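Local structure of prolyl-ACP dehydrogenase (4IRN) at residues 63-67 and 388-392; 276-281 and 348-354; 288-292 and 328-333; 294-299 and 322-326. The protein probably oxidises a prolyl group held on an acyl carrier protein, using FAD, in the biosynthesis of the cyanotoxin anatoxin-a. All blocks are in the same frame, centred on the assembly; numbering follows the deposited sequence.

Contact 1 (63-67 and 388-392)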
loop_
_atom_site.group_PDB
_atom_site.type_symbol
_atom_site.label_atom_id
_atom_site.label_comp_id
_atom_site.label_asym_id
_atom_site.label_seq_id
_atom_site.Cartn_x
_atom_site.Cartn_y
_atom_site.Cartn_z
ATOM N N LEU A 63 5.180 -15.910 30.205
ATOM C CA LEU A 63 5.588 -14.985 29.152
ATOM C C LEU A 63 5.330 -13.511 29.372
ATOM O O LEU A 63 6.138 -12.703 28.940
ATOM C CB LEU A 63 5.129 -15.414 27.762
ATOM C CG LEU A 63 6.210 -15.916 26.819
ATOM C CD1 LEU A 63 5.640 -16.085 25.446
ATOM C CD2 LEU A 63 7.412 -14.976 26.717
ATOM N N ILE A 64 4.217 -13.143 30.045
ATOM C CA ILE A 64 3.928 -11.743 30.342
ATOM C C ILE A 64 5.030 -11.210 31.285
ATOM O O ILE A 64 5.576 -10.133 31.031
ATOM C CB ILE A 64 2.478 -11.534 30.879
ATOM C CG1 ILE A 64 1.416 -11.906 29.799
ATOM C CG2 ILE A 64 2.278 -10.092 31.406
ATOM C CD1 ILE A 64 0.023 -12.178 30.299
ATOM N N LYS A 65 5.412 -12.018 32.301
ATOM C CA LYS A 65 6.458 -11.700 33.273
ATOM C C LYS A 65 7.867 -11.682 32.652
ATOM O O LYS A 65 8.603 -10.718 32.877
ATOM C CB LYS A 65 6.399 -12.669 34.463
ATOM C CG LYS A 65 7.385 -12.359 35.573
ATOM C CD LYS A 65 7.584 -13.540 36.484
ATOM C CE LYS A 65 8.359 -13.168 37.710
ATOM N NZ LYS A 65 7.504 -12.478 38.718
ATOM N N ASN A 66 8.250 -12.749 31.911
ATOM C CA ASN A 66 9.568 -12.870 31.256
ATOM C C ASN A 66 9.833 -11.721 30.266
ATOM O O ASN A 66 10.952 -11.201 30.203
ATOM C CB ASN A 66 9.717 -14.214 30.536
ATOM C CG ASN A 66 10.048 -15.397 31.423
ATOM O OD1 ASN A 66 9.729 -15.436 32.616
ATOM N ND2 ASN A 66 10.665 -16.414 30.833
ATOM N N ASP A 67 8.789 -11.323 29.515
ATOM C CA ASP A 67 8.892 -10.226 28.567
ATOM C C ASP A 67 9.084 -8.892 29.309
ATOM O O ASP A 67 9.984 -8.126 28.958
ATOM C CB ASP A 67 7.658 -10.183 27.655
ATOM C CG ASP A 67 7.654 -9.013 26.695
ATOM O OD1 ASP A 67 8.305 -9.116 25.632
ATOM O OD2 ASP A 67 7.024 -7.985 27.018
ATOM N N ARG A 388 2.693 -8.102 22.301
ATOM C CA ARG A 388 4.059 -8.618 22.403
ATOM C C ARG A 388 4.488 -9.205 21.044
ATOM O O ARG A 388 5.614 -8.954 20.603
ATOM C CB ARG A 388 4.151 -9.679 23.503
ATOM C CG ARG A 388 5.531 -10.329 23.633
ATOM C CD ARG A 388 5.629 -11.338 24.763
ATOM N NE ARG A 388 4.765 -12.508 24.563
ATOM C CZ ARG A 388 3.714 -12.800 25.321
ATOM N NH1 ARG A 388 3.387 -12.020 26.342
ATOM N NH2 ARG A 388 2.992 -13.883 25.073
ATOM N N GLU A 389 3.574 -9.956 20.377
ATOM C CA GLU A 389 3.802 -10.558 19.067
ATOM C C GLU A 389 4.289 -9.510 18.064
ATOM O O GLU A 389 5.290 -9.759 17.386
ATOM C CB GLU A 389 2.534 -11.274 18.547
ATOM C CG GLU A 389 2.053 -12.444 19.399
ATOM C CD GLU A 389 2.969 -13.654 19.518
ATOM O OE1 GLU A 389 3.854 -13.832 18.650
ATOM O OE2 GLU A 389 2.801 -14.428 20.490
ATOM N N LEU A 390 3.617 -8.314 18.018
ATOM C CA LEU A 390 3.996 -7.202 17.131
ATOM C C LEU A 390 5.363 -6.626 17.505
ATOM O O LEU A 390 6.193 -6.417 16.614
ATOM C CB LEU A 390 2.920 -6.097 17.095
ATOM C CG LEU A 390 3.236 -4.841 16.250
ATOM C CD1 LEU A 390 3.432 -5.172 14.760
ATOM C CD2 LEU A 390 2.161 -3.785 16.422
ATOM N N ARG A 391 5.597 -6.385 18.823
ATOM C CA ARG A 391 6.858 -5.864 19.362
ATOM C C ARG A 391 8.038 -6.759 18.961
ATOM O O ARG A 391 9.087 -6.242 18.577
ATOM C CB ARG A 391 6.796 -5.717 20.891
ATOM C CG ARG A 391 5.919 -4.559 21.380
ATOM C CD ARG A 391 6.168 -4.209 22.841
ATOM N NE ARG A 391 5.479 -5.120 23.759
ATOM C CZ ARG A 391 6.067 -6.116 24.419
ATOM N NH1 ARG A 391 7.369 -6.339 24.280
ATOM N NH2 ARG A 391 5.360 -6.893 25.225
ATOM N N ASP A 392 7.841 -8.092 19.004
ATOM C CA ASP A 392 8.847 -9.089 18.627
ATOM C C ASP A 392 9.078 -9.111 17.121
ATOM O O ASP A 392 10.222 -9.216 16.684
ATOM C CB ASP A 392 8.461 -10.498 19.132
ATOM C CG ASP A 392 8.292 -10.665 20.637
ATOM O OD1 ASP A 392 8.766 -9.785 21.397
ATOM O OD2 ASP A 392 7.681 -11.674 21.057
HETATM O O HOH W 1 9.707 -9.964 23.867
#
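Asp67 meets Arg391 end-on in a salt bridge that joins helix 63-69, in the N-terminal part of the acyl-CoA dehydrogenase fold, to helix 386-395 in the C-terminal part. Arg391 uses two nitrogens: NH1 reaches Asp67 OD1 at 3.2 Å along a nearly straight bond (163°) on the syn lone pair, while NH2 comes to Asp67 OD2 at 2.7 Å from above the carboxylate plane. The two planes are 44° apart, so the grip is twisted rather than flat. It is set up on the acid side by Asp67 CG lying anti to the backbone N (chi1 176°).

The axes of the two short helical segments are 12.6 Å apart, and long side chains span the distance. The closely packed part is Arg388, whose chain bends at chi3 and runs past Asp67 in the opposite direction, its CD 3.6 Å from Asp67 OD1. Leu63 CB covers one face of the Arg388 guanidinium, and Leu63 CD1 lies 3.5 Å from NH2. The looser side is at Ile64, partly exposed, where CG1 passes NH1 of Arg388 at 4.0 Å and little surface is buried.

Arg391 also pairs with Glu387 through NE and with Met239 O through NH1, and its backbone O accepts from Tyr380 OH of the second subunit. Asp392 OD1, bound to Met241 N, stands 4.3 Å from Asp67 OD1. Two carboxylates so near each other would tend to raise a pKa; the arginine gripping Asp67 probably offsets this and favours a buried ion pair.

Contact 2 (276-281 and 348-354); sequences MEWERG and MALLEAS
Glu277 is turned to a chi1 of -108°, away from the usual staggered positions, and then runs extended, which carries its carboxylate to Ala349 at the start of helix 350-375. Arg280 starts with CG anti to its carbonyl carbon and stretches out straight as far as NE, bringing NH1 to Ser354.

Ala349 N gives its hydrogen to Glu277 OE2 at 3.0 Å, approaching from well above the carboxylate plane. Met348 passes the acid at about a right angle, and Glu277 CG lies 3.5 Å from Leu350 N. Lys343 forms a salt bridge with the same OE2, so this oxygen serves a lysine and a backbone N-H together. Ala349 is the N-cap residue, so the Glu277 carboxylate would probably suit the dipole of helix 350-375.

In the helical C-terminal domain of this acyl-CoA dehydrogenase fold, the short segments of helices 268-282 and 350-375 run at 27°, axes 8.0 Å apart. Small residues allow this: Gly281 and Ala353 bring their CA atoms to 4.1 Å, and Ala353 CB rests against Glu277 O. Arg280 NH1 donates to Ser354 OG (3.1 Å, 137°), which itself donates to Leu350 O at 2.7 Å. That carbonyl also takes Ser354 N, on the opposite face. Arg280 NE is held by Ser400 O. Met276 CB touches Leu350 CD1, and the Met276 side chain lies about 6 Å from bound FAD.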
loop_
_atom_site.group_PDB
_atom_site.type_symbol
_atom_site.label_atom_id
_atom_site.label_comp_id
_atom_site.label_asym_id
_atom_site.label_seq_id
_atom_site.Cartn_x
_atom_site.Cartn_y
_atom_site.Cartn_z
ATOM N N MET A 276 25.057 -15.415 6.076
ATOM C CA MET A 276 23.853 -14.656 5.707
ATOM C C MET A 276 22.868 -15.467 4.877
ATOM O O MET A 276 21.675 -15.204 4.918
ATOM C CB MET A 276 24.203 -13.338 5.008
ATOM C CG MET A 276 24.663 -12.244 5.944
ATOM S SD MET A 276 23.659 -12.076 7.433
ATOM C CE MET A 276 23.633 -10.281 7.634
ATOM N N GLU A 277 23.359 -16.442 4.103
ATOM C CA GLU A 277 22.491 -17.335 3.326
ATOM C C GLU A 277 21.601 -18.148 4.301
ATOM O O GLU A 277 20.379 -18.129 4.173
ATOM C CB GLU A 277 23.335 -18.297 2.486
ATOM C CG GLU A 277 23.320 -18.008 1.009
ATOM C CD GLU A 277 24.353 -18.823 0.267
ATOM O OE1 GLU A 277 25.500 -18.343 0.126
ATOM O OE2 GLU A 277 24.018 -19.950 -0.160
ATOM N N TRP A 278 22.224 -18.804 5.308
ATOM C CA TRP A 278 21.524 -19.620 6.299
ATOM C C TRP A 278 20.692 -18.778 7.237
ATOM O O TRP A 278 19.571 -19.175 7.576
ATOM C CB TRP A 278 22.511 -20.495 7.093
ATOM C CG TRP A 278 23.184 -21.551 6.259
ATOM C CD1 TRP A 278 24.441 -21.500 5.738
ATOM C CD2 TRP A 278 22.609 -22.782 5.798
ATOM N NE1 TRP A 278 24.686 -22.622 4.981
ATOM C CE2 TRP A 278 23.581 -23.429 5.007
ATOM C CE3 TRP A 278 21.360 -23.397 5.966
ATOM C CZ2 TRP A 278 23.351 -24.662 4.395
ATOM C CZ3 TRP A 278 21.140 -24.636 5.378
ATOM C CH2 TRP A 278 22.129 -25.253 4.603
ATOM N N GLU A 279 21.228 -17.613 7.652
ATOM C CA GLU A 279 20.544 -16.709 8.577
ATOM C C GLU A 279 19.267 -16.142 7.969
ATOM O O GLU A 279 18.184 -16.448 8.461
ATOM C CB GLU A 279 21.477 -15.591 9.038
ATOM C CG GLU A 279 21.105 -14.979 10.379
ATOM C CD GLU A 279 21.994 -13.824 10.805
ATOM O OE1 GLU A 279 23.232 -13.922 10.629
ATOM O OE2 GLU A 279 21.453 -12.827 11.336
ATOM N N ARG A 280 19.387 -15.374 6.875
ATOM C CA ARG A 280 18.263 -14.734 6.180
ATOM C C ARG A 280 17.153 -15.698 5.794
ATOM O O ARG A 280 15.982 -15.384 5.991
ATOM C CB ARG A 280 18.738 -13.934 4.949
ATOM C CG ARG A 280 19.481 -12.667 5.312
ATOM C CD ARG A 280 20.187 -12.073 4.121
ATOM N NE ARG A 280 20.964 -10.894 4.503
ATOM C CZ ARG A 280 21.604 -10.106 3.647
ATOM N NH1 ARG A 280 21.569 -10.361 2.346
ATOM N NH2 ARG A 280 22.270 -9.048 4.083
ATOM N N GLY A 281 17.532 -16.867 5.290
ATOM C CA GLY A 281 16.580 -17.870 4.842
ATOM C C GLY A 281 15.908 -18.698 5.920
ATOM O O GLY A 281 14.809 -19.204 5.686
ATOM N N MET A 348 23.851 -22.120 -4.196
ATOM C CA MET A 348 24.078 -20.797 -3.628
ATOM C C MET A 348 22.738 -20.048 -3.701
ATOM O O MET A 348 22.236 -19.772 -4.806
ATOM C CB MET A 348 25.164 -20.055 -4.423
ATOM C CG MET A 348 25.757 -18.844 -3.694
ATOM S SD MET A 348 24.743 -17.334 -3.611
ATOM C CE MET A 348 24.814 -16.799 -5.292
ATOM N N ALA A 349 22.143 -19.763 -2.502
ATOM C CA ALA A 349 20.833 -19.130 -2.450
ATOM C C ALA A 349 20.775 -17.798 -1.676
ATOM O O ALA A 349 19.815 -17.576 -0.930
ATOM C CB ALA A 349 19.804 -20.120 -1.914
ATOM N N LEU A 350 21.752 -16.887 -1.894
ATOM C CA LEU A 350 21.763 -15.580 -1.221
ATOM C C LEU A 350 20.622 -14.674 -1.697
ATOM O O LEU A 350 20.036 -13.964 -0.884
ATOM C CB LEU A 350 23.127 -14.886 -1.345
ATOM C CG LEU A 350 23.361 -13.629 -0.487
ATOM C CD1 LEU A 350 23.665 -13.979 0.960
ATOM C CD2 LEU A 350 24.495 -12.828 -1.038
ATOM N N LEU A 351 20.291 -14.718 -2.996
ATOM C CA LEU A 351 19.176 -13.951 -3.560
ATOM C C LEU A 351 17.850 -14.443 -2.973
ATOM O O LEU A 351 17.035 -13.628 -2.565
ATOM C CB LEU A 351 19.163 -14.075 -5.103
ATOM C CG LEU A 351 17.910 -13.585 -5.864
ATOM C CD1 LEU A 351 17.725 -12.074 -5.746
ATOM C CD2 LEU A 351 17.966 -14.007 -7.311
ATOM N N GLU A 352 17.653 -15.771 -2.919
ATOM C CA GLU A 352 16.436 -16.392 -2.409
ATOM C C GLU A 352 16.262 -16.194 -0.909
ATOM O O GLU A 352 15.133 -16.025 -0.454
ATOM C CB GLU A 352 16.359 -17.867 -2.810
ATOM C CG GLU A 352 16.082 -18.075 -4.295
ATOM C CD GLU A 352 17.234 -17.871 -5.271
ATOM O OE1 GLU A 352 18.404 -17.791 -4.828
ATOM O OE2 GLU A 352 16.962 -17.808 -6.491
ATOM N N ALA A 353 17.371 -16.191 -0.148
ATOM C CA ALA A 353 17.370 -15.977 1.302
ATOM C C ALA A 353 17.023 -14.525 1.616
ATOM O O ALA A 353 16.312 -14.268 2.590
ATOM C CB ALA A 353 18.728 -16.324 1.886
ATOM N N SER A 354 17.508 -13.583 0.777
ATOM C CA SER A 354 17.261 -12.149 0.918
ATOM C C SER A 354 15.807 -11.823 0.627
ATOM O O SER A 354 15.213 -11.029 1.351
ATOM C CB SER A 354 18.186 -11.351 0.012
ATOM O OG SER A 354 19.544 -11.586 0.348
#

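Contact 3 (288-292 and 328-333)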
loop_
_atom_site.group_PDB
_atom_site.type_symbol
_atom_site.label_atom_id
_atom_site.label_comp_id
_atom_site.label_asym_id
_atom_site.label_seq_id
_atom_site.Cartn_x
_atom_site.Cartn_y
_atom_site.Cartn_z
ATOM N N VAL A 288 6.859 -17.997 10.474
ATOM C CA VAL A 288 5.809 -18.511 9.585
ATOM C C VAL A 288 4.799 -19.306 10.440
ATOM O O VAL A 288 3.588 -19.199 10.215
ATOM C CB VAL A 288 6.390 -19.340 8.396
ATOM C CG1 VAL A 288 5.294 -19.777 7.426
ATOM C CG2 VAL A 288 7.467 -18.550 7.647
ATOM N N GLY A 289 5.315 -20.045 11.432
ATOM C CA GLY A 289 4.522 -20.825 12.382
ATOM C C GLY A 289 3.697 -19.944 13.294
ATOM O O GLY A 289 2.521 -20.234 13.538
ATOM N N THR A 290 4.308 -18.833 13.768
ATOM C CA THR A 290 3.685 -17.805 14.609
ATOM C C THR A 290 2.532 -17.148 13.832
ATOM O O THR A 290 1.461 -16.922 14.398
ATOM C CB THR A 290 4.743 -16.776 15.044
ATOM O OG1 THR A 290 5.833 -17.457 15.673
ATOM C CG2 THR A 290 4.188 -15.694 15.962
ATOM N N MET A 291 2.755 -16.879 12.528
ATOM C CA MET A 291 1.778 -16.293 11.621
ATOM C C MET A 291 0.568 -17.214 11.469
ATOM O O MET A 291 -0.564 -16.720 11.423
ATOM C CB MET A 291 2.414 -16.015 10.252
ATOM C CG MET A 291 3.405 -14.848 10.248
ATOM S SD MET A 291 4.326 -14.676 8.697
ATOM C CE MET A 291 3.054 -14.052 7.650
ATOM N N GLU A 292 0.804 -18.551 11.425
ATOM C CA GLU A 292 -0.251 -19.563 11.340
ATOM C C GLU A 292 -1.079 -19.566 12.632
ATOM O O GLU A 292 -2.302 -19.671 12.554
ATOM C CB GLU A 292 0.338 -20.958 11.065
ATOM C CG GLU A 292 -0.678 -21.979 10.569
ATOM C CD GLU A 292 -0.120 -23.348 10.224
ATOM O OE1 GLU A 292 0.760 -23.430 9.337
ATOM O OE2 GLU A 292 -0.588 -24.345 10.822
ATOM N N ARG A 328 -0.571 -13.831 2.827
ATOM C CA ARG A 328 0.773 -13.633 3.365
ATOM C C ARG A 328 1.396 -14.916 3.910
ATOM O O ARG A 328 2.573 -15.166 3.652
ATOM C CB ARG A 328 0.783 -12.534 4.433
ATOM C CG ARG A 328 0.784 -11.167 3.816
ATOM C CD ARG A 328 1.143 -10.110 4.806
ATOM N NE ARG A 328 0.199 -9.020 4.660
ATOM C CZ ARG A 328 -0.827 -8.808 5.468
ATOM N NH1 ARG A 328 -1.025 -9.592 6.519
ATOM N NH2 ARG A 328 -1.670 -7.818 5.232
ATOM N N LEU A 329 0.604 -15.731 4.630
ATOM C CA LEU A 329 1.041 -16.996 5.213
ATOM C C LEU A 329 1.496 -17.988 4.142
ATOM O O LEU A 329 2.550 -18.607 4.298
ATOM C CB LEU A 329 -0.062 -17.603 6.109
ATOM C CG LEU A 329 0.215 -18.989 6.731
ATOM C CD1 LEU A 329 1.278 -18.912 7.828
ATOM C CD2 LEU A 329 -1.040 -19.592 7.283
ATOM N N GLU A 330 0.716 -18.108 3.053
ATOM C CA GLU A 330 1.012 -19.006 1.933
ATOM C C GLU A 330 2.220 -18.553 1.126
ATOM O O GLU A 330 2.970 -19.400 0.648
ATOM C CB GLU A 330 -0.223 -19.249 1.047
ATOM C CG GLU A 330 -1.370 -19.946 1.775
ATOM C CD GLU A 330 -1.085 -21.300 2.410
ATOM O OE1 GLU A 330 -0.437 -22.149 1.757
ATOM O OE2 GLU A 330 -1.533 -21.517 3.559
ATOM N N ASN A 331 2.429 -17.232 1.011
ATOM C CA ASN A 331 3.583 -16.636 0.332
ATOM C C ASN A 331 4.860 -16.847 1.147
ATOM O O ASN A 331 5.911 -17.120 0.573
ATOM C CB ASN A 331 3.383 -15.146 0.117
ATOM C CG ASN A 331 2.510 -14.773 -1.058
ATOM O OD1 ASN A 331 2.677 -15.289 -2.168
ATOM N ND2 ASN A 331 1.599 -13.810 -0.844
ATOM N N ALA A 332 4.764 -16.692 2.486
ATOM C CA ALA A 332 5.863 -16.890 3.434
ATOM C C ALA A 332 6.354 -18.343 3.358
ATOM O O ALA A 332 7.563 -18.581 3.315
ATOM C CB ALA A 332 5.412 -16.559 4.851
ATOM N N LYS A 333 5.413 -19.301 3.293
ATOM C CA LYS A 333 5.692 -20.736 3.170
ATOM C C LYS A 333 6.456 -21.005 1.859
ATOM O O LYS A 333 7.472 -21.696 1.872
ATOM C CB LYS A 333 4.389 -21.561 3.217
ATOM C CG LYS A 333 3.846 -21.797 4.618
ATOM C CD LYS A 333 2.509 -22.526 4.581
ATOM C CE LYS A 333 1.915 -22.741 5.957
ATOM N NZ LYS A 333 0.605 -23.450 5.899
#
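Leu329 drops its CD1 methyl into a hollow formed by Val288, Met291 and Glu292, a knobs-into-holes fit between antiparallel helices of the C-terminal helical bundle. Leu295, one turn further along helix 285-304, completes the hole. The axes of the short segments lie 9.9 Å apart at 158°. With chi1 at 176°, Leu329 points CG away from its own backbone N, and CD1 comes to 3.3 Å from Val288 O and 3.9 Å from Met291 CB, while CD2 faces Glu292 CG.

The next bump comes from the other helix. Val288 presents both methyls to Ala332: CG2 meets Ala332 CB at 4.0 Å, and CG1 leans on Lys333 CG at 3.7 Å. Met291, bent at chi3, brings its CE near Arg328 CB and O. Trp364 of helix 350-375 packs on Met291.

At one edge the contact turns polar. Glu292, whose OE1 is bound by Gln109, belongs to a salt-bridge network with Lys333 and, through a long pair, Glu330. The extended Lys333 chain crosses Glu292 at about a right angle, and its NZ makes only a weak bond to Glu292 OE1, 3.4 Å away.

Contact 4 (294-299 and 322-326)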
loop_
_atom_site.group_PDB
_atom_site.type_symbol
_atom_site.label_atom_id
_atom_site.label_comp_id
_atom_site.label_asym_id
_atom_site.label_seq_id
_atom_site.Cartn_x
_atom_site.Cartn_y
_atom_site.Cartn_z
ATOM N N LEU A 294 -1.498 -16.973 14.867
ATOM C CA LEU A 294 -2.269 -15.723 14.906
ATOM C C LEU A 294 -3.433 -15.699 13.938
ATOM O O LEU A 294 -4.425 -15.056 14.225
ATOM C CB LEU A 294 -1.386 -14.484 14.690
ATOM C CG LEU A 294 -0.130 -14.307 15.567
ATOM C CD1 LEU A 294 0.654 -13.102 15.105
ATOM C CD2 LEU A 294 -0.471 -14.213 17.053
ATOM N N LEU A 295 -3.318 -16.385 12.793
ATOM C CA LEU A 295 -4.409 -16.472 11.817
ATOM C C LEU A 295 -5.572 -17.265 12.407
ATOM O O LEU A 295 -6.705 -16.774 12.379
ATOM C CB LEU A 295 -3.942 -17.076 10.461
ATOM C CG LEU A 295 -5.011 -17.370 9.374
ATOM C CD1 LEU A 295 -5.847 -16.130 9.019
ATOM C CD2 LEU A 295 -4.361 -17.924 8.135
ATOM N N GLU A 296 -5.286 -18.469 12.962
ATOM C CA GLU A 296 -6.303 -19.336 13.562
ATOM C C GLU A 296 -6.941 -18.680 14.801
ATOM O O GLU A 296 -8.147 -18.821 15.031
ATOM C CB GLU A 296 -5.751 -20.733 13.910
ATOM C CG GLU A 296 -5.105 -21.536 12.788
ATOM C CD GLU A 296 -4.525 -22.888 13.182
ATOM O OE1 GLU A 296 -4.466 -23.200 14.392
ATOM O OE2 GLU A 296 -4.055 -23.608 12.273
ATOM N N GLN A 297 -6.130 -17.954 15.582
ATOM C CA GLN A 297 -6.577 -17.232 16.776
ATOM C C GLN A 297 -7.511 -16.097 16.394
ATOM O O GLN A 297 -8.514 -15.870 17.079
ATOM C CB GLN A 297 -5.386 -16.683 17.554
ATOM C CG GLN A 297 -4.901 -17.664 18.606
ATOM C CD GLN A 297 -3.717 -17.188 19.404
ATOM O OE1 GLN A 297 -3.341 -16.009 19.390
ATOM N NE2 GLN A 297 -3.090 -18.118 20.107
ATOM N N SER A 298 -7.191 -15.398 15.283
ATOM C CA SER A 298 -7.985 -14.280 14.774
ATOM C C SER A 298 -9.285 -14.748 14.117
ATOM O O SER A 298 -10.309 -14.075 14.298
ATOM C CB SER A 298 -7.165 -13.403 13.838
ATOM O OG SER A 298 -6.034 -12.857 14.497
ATOM N N ILE A 299 -9.260 -15.909 13.385
ATOM C CA ILE A 299 -10.467 -16.514 12.780
ATOM C C ILE A 299 -11.443 -16.843 13.923
ATOM O O ILE A 299 -12.597 -16.426 13.869
ATOM C CB ILE A 299 -10.191 -17.755 11.866
ATOM C CG1 ILE A 299 -9.387 -17.364 10.620
ATOM C CG2 ILE A 299 -11.509 -18.423 11.440
ATOM C CD1 ILE A 299 -8.708 -18.505 9.883
ATOM N N LEU A 322 -8.268 -11.142 7.447
ATOM C CA LEU A 322 -7.981 -12.565 7.541
ATOM C C LEU A 322 -7.634 -13.183 6.185
ATOM O O LEU A 322 -6.800 -14.066 6.124
ATOM C CB LEU A 322 -9.105 -13.318 8.262
ATOM C CG LEU A 322 -9.280 -12.856 9.694
ATOM C CD1 LEU A 322 -10.672 -13.049 10.156
ATOM C CD2 LEU A 322 -8.275 -13.511 10.596
ATOM N N VAL A 323 -8.203 -12.661 5.095
ATOM C CA VAL A 323 -7.903 -13.048 3.707
ATOM C C VAL A 323 -6.456 -12.597 3.404
ATOM O O VAL A 323 -5.678 -13.383 2.858
ATOM C CB VAL A 323 -8.947 -12.480 2.701
ATOM C CG1 VAL A 323 -8.557 -12.799 1.260
ATOM C CG2 VAL A 323 -10.349 -13.015 2.996
ATOM N N GLU A 324 -6.077 -11.371 3.845
ATOM C CA GLU A 324 -4.714 -10.840 3.675
ATOM C C GLU A 324 -3.698 -11.641 4.501
ATOM O O GLU A 324 -2.599 -11.924 4.022
ATOM C CB GLU A 324 -4.637 -9.341 4.019
ATOM C CG GLU A 324 -5.302 -8.427 2.998
ATOM C CD GLU A 324 -4.690 -8.364 1.609
ATOM O OE1 GLU A 324 -3.462 -8.566 1.477
ATOM O OE2 GLU A 324 -5.441 -8.068 0.652
ATOM N N MET A 325 -4.095 -12.050 5.723
ATOM C CA MET A 325 -3.277 -12.883 6.611
ATOM C C MET A 325 -3.022 -14.248 5.965
ATOM O O MET A 325 -1.902 -14.754 6.043
ATOM C CB MET A 325 -3.935 -13.051 7.995
ATOM C CG MET A 325 -3.689 -11.884 8.930
ATOM S SD MET A 325 -4.584 -12.032 10.496
ATOM C CE MET A 325 -3.394 -12.853 11.449
ATOM N N LYS A 326 -4.052 -14.812 5.295
ATOM C CA LYS A 326 -3.985 -16.087 4.575
ATOM C C LYS A 326 -3.023 -16.010 3.378
ATOM O O LYS A 326 -2.148 -16.870 3.253
ATOM C CB LYS A 326 -5.394 -16.580 4.163
ATOM C CG LYS A 326 -5.422 -17.929 3.426
ATOM C CD LYS A 326 -4.925 -19.111 4.264
ATOM C CE LYS A 326 -4.902 -20.381 3.456
ATOM N NZ LYS A 326 -4.359 -21.519 4.238
#
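The antiparallel pair of helices 285-304 and 316-344, part of the helical bundle of the acyl-CoA dehydrogenase C-terminal domain, brings Leu295 against Leu322 and Met325. The segment axes are 10.2 Å apart at 161°.

Leu295 is the knob on one side: CD1 enters between Leu322 and Met325, 3.8 Å from Met325 CB and 3.7 Å from Leu322 O. Its CD2 crosses toward Lys326, whose aliphatic chain packs there while NZ pairs with Glu330. Leu329 closes the same hollow. Leu322 answers from the other side. Its CD2 fits among Leu295, Ser298 and Ile299, lying 3.4 Å from Ser298 CB and 4.0 Å from Ile299 CG1.

Met325 slides past Leu295 in the opposite direction. The turn at its chi3 (91°) folds CE back over the start of the neighbouring segment, 3.7 Å from Leu294 O and also against Leu294 CB. No hydrogen bond links the two segments, so packing of apolar groups alone joins them directly. Leu416 of the third subunit covers Ile299 and Leu322, and helix 350-375 packs on Leu294, Ser298, Leu322 and Met325. The Leu322 side chain is about 10 Å from a bound FAD, near but not in contact. At the polar end of the buried Ser298, OG donates to Leu294 O at 2.7 Å, reaching that carbonyl from the face opposite Ser298 N.

Along the chain the contacts fall one within another: 294-299/322-326 innermost, then contact 3, contact 2 and contact 1. Contacts 3 and 4 share helices 285-304 and 316-344; their centres are about 10 Å apart, and Leu329 CD2 touches Leu295 CD2 at 3.8 Å, making one continuous seam. Contact 2 sets the helices before and after that pair, 268-282 and 350-375, side by side, about 18 Å from contact 3 between centres. Contact 1 ties helix 63-69 of the N-terminal domain to helix 386-395, its centre about 28 Å from that of contact 2, across the chain's centre. Glu389 packs on Thr290 and Leu294, so contact 1 links the N-terminal part to this seam.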